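Local coordinates for alpha-1,2-Mannosidase (Trichoderma reesei, PDB 1HCU), which probably removes alpha-1,2-linked mannose residues from high-mannose N-linked glycans as a calcium-dependent glycosyl hydrolase of family 47, at residues W27-H32 and D38-V43; D48-G53 and D448-W453; S56-G61 and N75-Y80; D423-G428 and S432-V437. All blocks are in the same frame, centred on the assembly; numbering follows the deposited sequence.

Contact 1. Residues W27-H32 and D38-V43; sequences WNAYHH and DDLHPV
Leu40 reaches from the short strand 39-41 to the flank of the helix and packs against Ala29 and Tyr30. With CG swung anti to the backbone N (chi1 167°), its branches lie along the helix wall: Leu40 CD2 sits 3.6 Å from Ala29 CB and equally near Tyr30 N, while CD1 rests more loosely by the carbonyl of Ala29. The ring of Tyr30 and the Leu40 side chain slide past each other in opposite directions, and Leu40 CB meets the ring edge at Tyr30 CD2, 4.1 Å away. Farther along, Tyr30 CE2 comes obliquely to 3.7 Å from Asp38 O, and the hydroxyl beyond it is hydrogen-bonded to His37 O. No hydrogen bond joins the two segments, which meet through apolar surface. The solvent side is made by the exposed Asn28, His31 and His32, with Val43 at the far end of the second segment; Trp27 is buried against helix 71-80. A classic beta bulge places both Asp38 and Asp39 opposite Asp48 in the hairpin of strands 39-41 and 46-48. Helix 13-33 thus backs this hairpin, with Ser57 and Ala58 of helix 56-67 and Phe454 of helix 451-465 also packing on Tyr30.

Contact 2. Residues D48-G53 and D448-W453; sequences DDERNG and DMESFW
Asp48 and Asp448 face each other with CA atoms 9.1 Å apart, where residues 48-53 leave a strand and fold into a type I beta turn from Asp49 to Asn52, and residues 448-453 lead into a helix. Only side chains bridge this distance, and all four that meet are acidic. Asp48 OD1 approaches Asp448 OD1 to 3.8 Å; Glu50 OE1 and Glu450 OE1 are closer, at 3.4 Å. In each pair the side chains cross nearly at right angles, with carboxylate planes 36° apart. One water lies 2.7 Å from Glu50 OE1 and 2.6 Å from Asp448 OD1, able to donate to either, although acceptors there outnumber its protons. A second, 3.2 Å from Arg51 NH1, bridges it to Glu450 OE2, which lies 6.1 Å from that nitrogen. These waters, the nearby guanidinium and the bond from His41 NE2 to Asp48 OD1 probably ease the repulsion among the carboxylates. CG of Asp48 lies between the backbone N and the carbonyl carbon (chi1 72°), which brings OD2 back to Glu50 N in an Asx turn (3.0 Å, 166°). Without the carboxylate, as with an alanine here, Glu50 N and His41 NE2 would probably lose their acceptor and the turn be freer to move. The cluster spans the hairpin of strands 39-41 and 46-48 and the start of helix 451-465, beside helix 98-117, whose Glu100 is a predicted proton donor.

Contact 3. Residues S56-G61 and N75-Y80; sequences SSAIDG and NTILQY
Ile77 closes on the backbone of Ala58 from the neighbouring helix, and these two residues have the nearest CA atoms of the segments, 6.4 Å apart. The target is the carbonyl oxygen: Ala58 O lies 3.4 Å from Ile77 CD1 and 3.5 Å from Ile77 CG2, both branches coming up to it from the same side. The first torsion explains this, since chi1 of -55° sets CG2 anti to the backbone N and CG1 beside that N, and an extended chi2 carries CD1 out to the oxygen. CG2 also faces the methyl of Ala58, with Ala58 CB 4.4 Å away. One turn on, Tyr80 completes the shell: its CD1 stands 4.5 Å from Ala58 CB, which approaches the ring obliquely. With an alanine here in place of Ile77, both branches that reach Ala58 O would be gone, which is likely to open a gap beside it and cost Ala58 CB its CG2 contact. Around this first shell, Tyr80 is fixed by a hydrogen bond from its hydroxyl to Trp54 O and by an edge-to-face stack with Phe35. The start of the other helix is held by Asp38, whose OD1 bonds to Ser56 N and whose O bonds to Ser57 OG. The small Ala58 is consistent with the close approach of helices 56-67 and 71-80, a helical hairpin roughly antiparallel but inclined, with helix 13-33 packed on both through Tyr30 and Trp27.

Contact 4. Residues D423-G428 and S432-V437; sequences DACRAG and SSINDV
Cys425, at the end of a long helix, meets Ser432 and Ile434 with each atom of its side chain. Its CB lies 3.3 Å from Ser432 O, an ordinary van der Waals contact. From there SG, set anti to the carbonyl carbon (chi1 -63°), stays beside the same oxygen, with Cys425 SG 3.6 Å from Ser432 O. The sulfur then comes up against the flank of Ile434, 3.8 Å from Ile434 CG2 and nearly as close to CG1 and CD1. In Ile434 a chi1 of 50° puts CG1 between the backbone N and the carbonyl carbon and leaves CG2 facing Cys425 SG and Ala424 O, the latter at 3.6 Å. The backbone of Cys425 contributes too: Ser432 N donates to Cys425 O (2.9 Å, 151°). This bond lies at the open end of a tight beta hairpin, in which strand 426-427 pairs antiparallel with strand 430-431 directly after helix 408-425, Arg426 being the first residue to leave helical geometry. Next to it, Ala427 CB of strand 426-427 touches Ser432 CB at 4.0 Å. Ser432 OG donates in the carbonyl plane to a lone pair of Ser433 O and also accepts from Asp448 N. Tyr388 packs on Ile434, and Pro42 on Ser432.

In the fold
Contacts 1, 3 and 4 are buried, largely apolar and local in sequence, whereas contact 2 lies at the surface, is built from carboxylates and water, and joins parts 395 residues apart. Contacts 1 and 2 share the hairpin of strands 39-41 and 46-48, whose following loop leads into helix 56-67 of contact 3. Contact 4 is the only one with a hydrogen bond directly across its segments, and Ser433 N ties it to Asp448 O of contact 2. Contacts 3 and 4, about 25 Å apart between centres, do not touch, and 38-43 and 448-453 lie between them. Family 47 enzymes fold as an (alpha/alpha)7 barrel, consistent with the helix-rich surroundings of all four contacts.

Contact 1. Residues W27-H32 and D38-V43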
# COMPACT_ATOMS: atom_id res chain seq x y z
N TRP A 27 4.29 10.72 -16.33
CA TRP A 27 5.60 11.28 -16.01
C TRP A 27 5.90 12.59 -16.75
O TRP A 27 6.30 13.57 -16.12
CB TRP A 27 6.72 10.28 -16.32
CG TRP A 27 8.07 10.89 -16.11
CD1 TRP A 27 8.93 11.35 -17.07
CD2 TRP A 27 8.68 11.19 -14.85
NE1 TRP A 27 10.03 11.93 -16.49
CE2 TRP A 27 9.90 11.85 -15.12
CE3 TRP A 27 8.31 10.98 -13.52
CZ2 TRP A 27 10.76 12.29 -14.11
CZ3 TRP A 27 9.16 11.43 -12.51
CH2 TRP A 27 10.37 12.07 -12.81
N ASN A 28 5.71 12.59 -18.07
CA ASN A 28 5.95 13.79 -18.88
C ASN A 28 5.21 14.98 -18.26
O ASN A 28 5.79 16.05 -18.04
CB ASN A 28 5.43 13.59 -20.31
CG ASN A 28 6.23 12.57 -21.10
OD1 ASN A 28 5.82 12.17 -22.19
ND2 ASN A 28 7.37 12.16 -20.57
N ALA A 29 3.93 14.78 -17.99
CA ALA A 29 3.12 15.83 -17.41
C ALA A 29 3.68 16.24 -16.05
O ALA A 29 3.81 17.44 -15.77
CB ALA A 29 1.68 15.36 -17.28
N TYR A 30 4.01 15.27 -15.20
CA TYR A 30 4.55 15.60 -13.89
C TYR A 30 5.88 16.32 -13.98
O TYR A 30 6.12 17.31 -13.28
CB TYR A 30 4.71 14.34 -13.02
CG TYR A 30 5.59 14.55 -11.81
CD1 TYR A 30 6.92 14.15 -11.81
CD2 TYR A 30 5.11 15.24 -10.69
CE1 TYR A 30 7.77 14.43 -10.73
CE2 TYR A 30 5.95 15.52 -9.61
CZ TYR A 30 7.28 15.12 -9.64
OH TYR A 30 8.11 15.43 -8.59
N HIS A 31 6.75 15.83 -14.85
CA HIS A 31 8.08 16.41 -15.03
C HIS A 31 8.01 17.85 -15.52
O HIS A 31 8.77 18.70 -15.07
CB HIS A 31 8.88 15.58 -16.03
CG HIS A 31 10.29 16.05 -16.21
ND1 HIS A 31 11.05 15.73 -17.31
CD2 HIS A 31 11.09 16.81 -15.42
CE1 HIS A 31 12.25 16.27 -17.19
NE2 HIS A 31 12.30 16.94 -16.05
N HIS A 32 7.08 18.11 -16.42
CA HIS A 32 6.94 19.44 -17.00
C HIS A 32 6.18 20.48 -16.18
O HIS A 32 6.53 21.66 -16.21
CB HIS A 32 6.31 19.33 -18.39
CG HIS A 32 6.39 20.60 -19.18
ND1 HIS A 32 5.73 21.75 -18.81
CD2 HIS A 32 7.07 20.90 -20.31
CE1 HIS A 32 6.01 22.71 -19.68
NE2 HIS A 32 6.82 22.22 -20.60
N ASP A 38 5.97 17.73 -4.99
CA ASP A 38 5.46 16.39 -4.73
C ASP A 38 4.44 15.81 -5.72
O ASP A 38 4.65 14.72 -6.25
CB ASP A 38 4.87 16.31 -3.31
CG ASP A 38 5.90 16.60 -2.24
OD1 ASP A 38 7.04 16.11 -2.35
OD2 ASP A 38 5.57 17.33 -1.29
N ASP A 39 3.35 16.53 -5.96
CA ASP A 39 2.31 16.01 -6.85
C ASP A 39 1.82 16.97 -7.92
O ASP A 39 1.83 18.19 -7.76
CB ASP A 39 1.11 15.53 -6.03
CG ASP A 39 1.48 14.52 -4.97
OD1 ASP A 39 1.97 13.43 -5.32
OD2 ASP A 39 1.28 14.81 -3.78
N LEU A 40 1.35 16.40 -9.02
CA LEU A 40 0.82 17.17 -10.14
C LEU A 40 -0.70 17.19 -10.14
O LEU A 40 -1.36 16.21 -9.79
CB LEU A 40 1.30 16.58 -11.46
CG LEU A 40 0.57 17.11 -12.71
CD1 LEU A 40 1.14 18.48 -13.10
CD2 LEU A 40 0.74 16.11 -13.85
N HIS A 41 -1.25 18.34 -10.53
CA HIS A 41 -2.69 18.51 -10.65
C HIS A 41 -2.85 18.63 -12.16
O HIS A 41 -2.71 19.71 -12.73
CB HIS A 41 -3.16 19.76 -9.93
CG HIS A 41 -2.98 19.69 -8.44
ND1 HIS A 41 -3.33 20.72 -7.60
CD2 HIS A 41 -2.50 18.71 -7.65
CE1 HIS A 41 -3.07 20.38 -6.35
NE2 HIS A 41 -2.56 19.17 -6.35
N PRO A 42 -3.12 17.50 -12.83
CA PRO A 42 -3.31 17.32 -14.27
C PRO A 42 -4.24 18.27 -15.03
O PRO A 42 -4.03 18.52 -16.21
CB PRO A 42 -3.73 15.85 -14.39
CG PRO A 42 -4.45 15.61 -13.11
CD PRO A 42 -3.56 16.29 -12.10
N VAL A 43 -5.27 18.80 -14.36
CA VAL A 43 -6.19 19.70 -15.05
C VAL A 43 -5.69 21.14 -14.99
O VAL A 43 -5.44 21.77 -16.03
CB VAL A 43 -7.60 19.66 -14.44
CG1 VAL A 43 -8.55 20.49 -15.30
CG2 VAL A 43 -8.08 18.22 -14.34

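Contact 2. Residues D48-G53 and D448-W453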
# COMPACT_ATOMS: atom_id res chain seq x y z
N ASP A 48 1.28 20.57 -5.70
CA ASP A 48 1.16 20.70 -4.26
C ASP A 48 2.37 20.03 -3.64
O ASP A 48 3.13 19.34 -4.33
CB ASP A 48 -0.13 20.06 -3.74
CG ASP A 48 -0.10 18.53 -3.77
OD1 ASP A 48 -1.05 17.94 -4.34
OD2 ASP A 48 0.85 17.92 -3.23
N ASP A 49 2.57 20.25 -2.34
CA ASP A 49 3.66 19.63 -1.62
C ASP A 49 3.16 18.95 -0.34
O ASP A 49 3.65 19.23 0.76
CB ASP A 49 4.74 20.67 -1.30
CG ASP A 49 5.64 20.97 -2.49
OD1 ASP A 49 6.18 20.01 -3.09
OD2 ASP A 49 5.82 22.16 -2.84
N GLU A 50 2.18 18.05 -0.49
CA GLU A 50 1.60 17.31 0.64
C GLU A 50 2.64 16.43 1.32
O GLU A 50 2.50 16.08 2.49
CB GLU A 50 0.45 16.40 0.19
CG GLU A 50 -0.74 17.10 -0.45
CD GLU A 50 -1.87 16.12 -0.82
OE1 GLU A 50 -1.59 15.11 -1.51
OE2 GLU A 50 -3.03 16.38 -0.43
N ARG A 51 3.66 16.07 0.57
CA ARG A 51 4.72 15.21 1.08
C ARG A 51 5.93 16.03 1.51
O ARG A 51 7.08 15.67 1.23
CB ARG A 51 5.11 14.20 -0.00
CG ARG A 51 4.99 12.73 0.39
CD ARG A 51 3.61 12.36 0.96
NE ARG A 51 3.52 12.69 2.38
CZ ARG A 51 2.39 12.73 3.08
NH1 ARG A 51 1.23 12.45 2.50
NH2 ARG A 51 2.43 13.07 4.36
N ASN A 52 5.67 17.15 2.18
CA ASN A 52 6.74 18.01 2.68
C ASN A 52 7.67 18.62 1.61
O ASN A 52 8.73 19.14 1.94
CB ASN A 52 7.57 17.23 3.71
CG ASN A 52 6.72 16.74 4.87
OD1 ASN A 52 6.16 17.54 5.62
ND2 ASN A 52 6.61 15.43 5.02
N GLY A 53 7.26 18.56 0.35
CA GLY A 53 8.05 19.15 -0.71
C GLY A 53 9.38 18.50 -1.06
O GLY A 53 10.27 19.17 -1.60
N ASP A 448 -6.15 15.95 -9.33
CA ASP A 448 -5.07 15.49 -8.46
C ASP A 448 -4.54 14.14 -8.91
O ASP A 448 -5.29 13.26 -9.33
CB ASP A 448 -5.55 15.41 -7.02
CG ASP A 448 -4.49 14.85 -6.08
OD1 ASP A 448 -3.39 15.44 -5.99
OD2 ASP A 448 -4.76 13.82 -5.44
N MET A 449 -3.22 13.98 -8.85
CA MET A 449 -2.56 12.74 -9.25
C MET A 449 -1.57 12.35 -8.15
O MET A 449 -0.42 12.77 -8.15
CB MET A 449 -1.85 12.95 -10.59
CG MET A 449 -1.20 11.70 -11.17
SD MET A 449 -0.87 11.82 -12.97
CE MET A 449 0.81 12.41 -12.98
N GLU A 450 -2.05 11.53 -7.22
CA GLU A 450 -1.24 11.07 -6.10
C GLU A 450 -0.01 10.29 -6.55
O GLU A 450 -0.03 9.62 -7.59
CB GLU A 450 -2.09 10.20 -5.18
CG GLU A 450 -3.22 10.96 -4.52
CD GLU A 450 -2.75 11.76 -3.33
OE1 GLU A 450 -3.53 12.61 -2.84
OE2 GLU A 450 -1.61 11.54 -2.86
N SER A 451 1.05 10.36 -5.76
CA SER A 451 2.29 9.68 -6.09
C SER A 451 2.15 8.15 -6.20
O SER A 451 2.81 7.53 -7.03
CB SER A 451 3.40 10.05 -5.09
OG SER A 451 3.16 9.50 -3.80
N PHE A 452 1.29 7.55 -5.38
CA PHE A 452 1.13 6.09 -5.45
C PHE A 452 0.57 5.63 -6.81
O PHE A 452 0.55 4.44 -7.12
CB PHE A 452 0.27 5.57 -4.28
CG PHE A 452 -1.03 6.31 -4.09
CD1 PHE A 452 -2.03 6.24 -5.05
CD2 PHE A 452 -1.28 7.03 -2.93
CE1 PHE A 452 -3.25 6.87 -4.87
CE2 PHE A 452 -2.50 7.68 -2.73
CZ PHE A 452 -3.49 7.60 -3.70
N TRP A 453 0.13 6.58 -7.63
CA TRP A 453 -0.35 6.23 -8.97
C TRP A 453 0.91 5.70 -9.68
O TRP A 453 0.87 4.66 -10.33
CB TRP A 453 -0.90 7.47 -9.67
CG TRP A 453 -1.16 7.32 -11.14
CD1 TRP A 453 -0.62 8.07 -12.14
CD2 TRP A 453 -2.07 6.41 -11.78
NE1 TRP A 453 -1.14 7.70 -13.36
CE2 TRP A 453 -2.03 6.68 -13.16
CE3 TRP A 453 -2.92 5.39 -11.31
CZ2 TRP A 453 -2.80 5.97 -14.09
CZ3 TRP A 453 -3.69 4.69 -12.23
CH2 TRP A 453 -3.63 4.99 -13.61
O HOH W 1 -1.50 15.03 -4.25
O HOH W 2 0.35 12.37 -0.55

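Contact 3. Residues S56-G61 and N75-Y80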
# COMPACT_ATOMS: atom_id res chain seq x y z
N SER A 56 7.82 13.89 -3.78
CA SER A 56 7.10 12.64 -3.63
C SER A 56 6.95 11.80 -4.91
O SER A 56 7.46 10.68 -4.98
CB SER A 56 5.72 12.95 -3.03
OG SER A 56 5.06 11.77 -2.62
N SER A 57 6.25 12.33 -5.91
CA SER A 57 6.05 11.59 -7.16
C SER A 57 7.33 11.11 -7.83
O SER A 57 7.35 10.04 -8.43
CB SER A 57 5.24 12.43 -8.16
OG SER A 57 3.91 12.62 -7.70
N ALA A 58 8.40 11.89 -7.75
CA ALA A 58 9.66 11.47 -8.39
C ALA A 58 10.28 10.25 -7.70
O ALA A 58 10.75 9.34 -8.37
CB ALA A 58 10.66 12.63 -8.40
N ILE A 59 10.27 10.24 -6.37
CA ILE A 59 10.85 9.13 -5.62
C ILE A 59 9.97 7.88 -5.67
O ILE A 59 10.46 6.76 -5.85
CB ILE A 59 11.07 9.53 -4.14
CG1 ILE A 59 11.92 10.80 -4.07
CG2 ILE A 59 11.74 8.39 -3.38
CD1 ILE A 59 13.29 10.68 -4.73
N ASP A 60 8.67 8.09 -5.53
CA ASP A 60 7.70 7.00 -5.56
C ASP A 60 7.65 6.29 -6.91
O ASP A 60 7.41 5.08 -6.97
CB ASP A 60 6.32 7.55 -5.19
CG ASP A 60 5.70 6.84 -4.01
OD1 ASP A 60 6.44 6.16 -3.27
OD2 ASP A 60 4.47 6.98 -3.80
N GLY A 61 7.91 7.02 -8.00
CA GLY A 61 7.87 6.40 -9.32
C GLY A 61 9.19 5.86 -9.84
O GLY A 61 9.23 5.10 -10.82
N ASN A 75 17.44 8.14 -15.11
CA ASN A 75 18.57 9.04 -15.02
C ASN A 75 18.15 10.41 -14.49
O ASN A 75 18.85 10.99 -13.66
CB ASN A 75 19.24 9.16 -16.39
CG ASN A 75 20.32 10.22 -16.42
OD1 ASN A 75 20.05 11.40 -16.70
ND2 ASN A 75 21.55 9.83 -16.10
N THR A 76 17.01 10.91 -14.96
CA THR A 76 16.52 12.22 -14.53
C THR A 76 16.34 12.28 -13.01
O THR A 76 16.75 13.25 -12.37
CB THR A 76 15.17 12.56 -15.20
OG1 THR A 76 15.31 12.50 -16.63
CG2 THR A 76 14.71 13.96 -14.82
N ILE A 77 15.73 11.24 -12.45
CA ILE A 77 15.47 11.17 -11.02
C ILE A 77 16.75 10.97 -10.23
O ILE A 77 16.97 11.64 -9.22
CB ILE A 77 14.46 10.02 -10.70
CG1 ILE A 77 13.19 10.20 -11.53
CG2 ILE A 77 14.08 10.04 -9.22
CD1 ILE A 77 12.18 9.07 -11.41
N LEU A 78 17.61 10.08 -10.70
CA LEU A 78 18.88 9.83 -10.03
C LEU A 78 19.70 11.12 -9.91
O LEU A 78 20.36 11.35 -8.90
CB LEU A 78 19.67 8.75 -10.78
CG LEU A 78 19.14 7.32 -10.71
CD1 LEU A 78 20.03 6.41 -11.51
CD2 LEU A 78 19.09 6.84 -9.27
N GLN A 79 19.65 11.97 -10.93
CA GLN A 79 20.40 13.23 -10.90
C GLN A 79 19.81 14.18 -9.85
O GLN A 79 20.51 15.03 -9.30
CB GLN A 79 20.36 13.90 -12.27
CG GLN A 79 21.04 13.11 -13.36
CD GLN A 79 22.51 13.42 -13.47
OE1 GLN A 79 23.26 13.28 -12.50
NE2 GLN A 79 22.93 13.86 -14.65
N TYR A 80 18.52 14.02 -9.59
CA TYR A 80 17.81 14.85 -8.63
C TYR A 80 18.01 14.44 -7.17
O TYR A 80 18.17 15.30 -6.30
CB TYR A 80 16.32 14.85 -8.98
CG TYR A 80 15.42 15.49 -7.94
CD1 TYR A 80 14.45 14.73 -7.28
CD2 TYR A 80 15.55 16.84 -7.61
CE1 TYR A 80 13.62 15.31 -6.32
CE2 TYR A 80 14.73 17.42 -6.65
CZ TYR A 80 13.77 16.65 -6.01
OH TYR A 80 12.93 17.22 -5.07

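Contact 4. Residues D423-G428 and S432-V437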
# COMPACT_ATOMS: atom_id res chain seq x y z
N ASP A 423 -10.13 5.19 -18.83
CA ASP A 423 -11.21 5.77 -19.62
C ASP A 423 -11.93 6.88 -18.84
O ASP A 423 -12.40 7.85 -19.43
CB ASP A 423 -12.23 4.71 -20.05
CG ASP A 423 -11.66 3.72 -21.06
OD1 ASP A 423 -10.84 4.13 -21.91
OD2 ASP A 423 -12.04 2.54 -21.02
N ALA A 424 -12.01 6.74 -17.52
CA ALA A 424 -12.69 7.75 -16.71
C ALA A 424 -11.74 8.72 -16.02
O ALA A 424 -12.07 9.88 -15.82
CB ALA A 424 -13.59 7.07 -15.68
N CYS A 425 -10.55 8.25 -15.66
CA CYS A 425 -9.59 9.09 -14.97
C CYS A 425 -8.67 9.90 -15.88
O CYS A 425 -7.98 10.82 -15.42
CB CYS A 425 -8.77 8.24 -13.99
SG CYS A 425 -9.79 7.53 -12.70
N ARG A 426 -8.66 9.57 -17.16
CA ARG A 426 -7.87 10.31 -18.14
C ARG A 426 -8.35 11.75 -17.98
O ARG A 426 -9.54 12.03 -18.10
CB ARG A 426 -8.20 9.78 -19.54
CG ARG A 426 -7.57 10.51 -20.73
CD ARG A 426 -6.09 10.24 -20.89
NE ARG A 426 -5.30 11.36 -20.41
CZ ARG A 426 -5.12 12.50 -21.07
NH1 ARG A 426 -5.66 12.69 -22.26
NH2 ARG A 426 -4.41 13.47 -20.51
N ALA A 427 -7.44 12.67 -17.66
CA ALA A 427 -7.81 14.08 -17.48
C ALA A 427 -6.65 15.03 -17.73
O ALA A 427 -5.51 14.77 -17.35
CB ALA A 427 -8.35 14.29 -16.07
N GLY A 428 -6.95 16.16 -18.37
CA GLY A 428 -5.92 17.15 -18.66
C GLY A 428 -4.66 16.56 -19.25
O GLY A 428 -4.71 15.90 -20.28
N SER A 432 -6.32 11.67 -13.22
CA SER A 432 -6.70 12.32 -11.98
C SER A 432 -7.78 11.57 -11.21
O SER A 432 -8.46 10.70 -11.74
CB SER A 432 -7.20 13.74 -12.29
OG SER A 432 -7.82 14.33 -11.16
N SER A 433 -7.90 11.94 -9.94
CA SER A 433 -8.91 11.36 -9.06
C SER A 433 -10.25 11.80 -9.63
O SER A 433 -10.35 12.87 -10.23
CB SER A 433 -8.77 11.93 -7.64
OG SER A 433 -7.44 11.83 -7.18
N ILE A 434 -11.26 10.97 -9.43
CA ILE A 434 -12.60 11.26 -9.92
C ILE A 434 -13.63 11.34 -8.80
O ILE A 434 -13.50 10.67 -7.77
CB ILE A 434 -13.04 10.21 -10.95
CG1 ILE A 434 -12.82 8.80 -10.39
CG2 ILE A 434 -12.27 10.42 -12.24
CD1 ILE A 434 -13.37 7.69 -11.25
N ASN A 435 -14.67 12.15 -9.02
CA ASN A 435 -15.72 12.37 -8.03
C ASN A 435 -16.76 11.28 -7.79
O ASN A 435 -16.99 10.88 -6.65
CB ASN A 435 -16.46 13.67 -8.34
CG ASN A 435 -15.54 14.88 -8.35
OD1 ASN A 435 -14.73 15.07 -7.44
ND2 ASN A 435 -15.67 15.71 -9.37
N ASP A 436 -17.40 10.79 -8.84
CA ASP A 436 -18.44 9.79 -8.66
C ASP A 436 -18.24 8.54 -9.50
O ASP A 436 -18.44 8.55 -10.71
CB ASP A 436 -19.79 10.40 -8.99
CG ASP A 436 -20.94 9.61 -8.39
OD1 ASP A 436 -20.81 8.38 -8.22
OD2 ASP A 436 -21.99 10.24 -8.12
N VAL A 437 -17.88 7.47 -8.82
CA VAL A 437 -17.64 6.19 -9.45
C VAL A 437 -18.92 5.53 -9.97
O VAL A 437 -18.89 4.77 -10.94
CB VAL A 437 -16.92 5.27 -8.44
CG1 VAL A 437 -17.77 4.08 -8.08
CG2 VAL A 437 -15.56 4.90 -8.99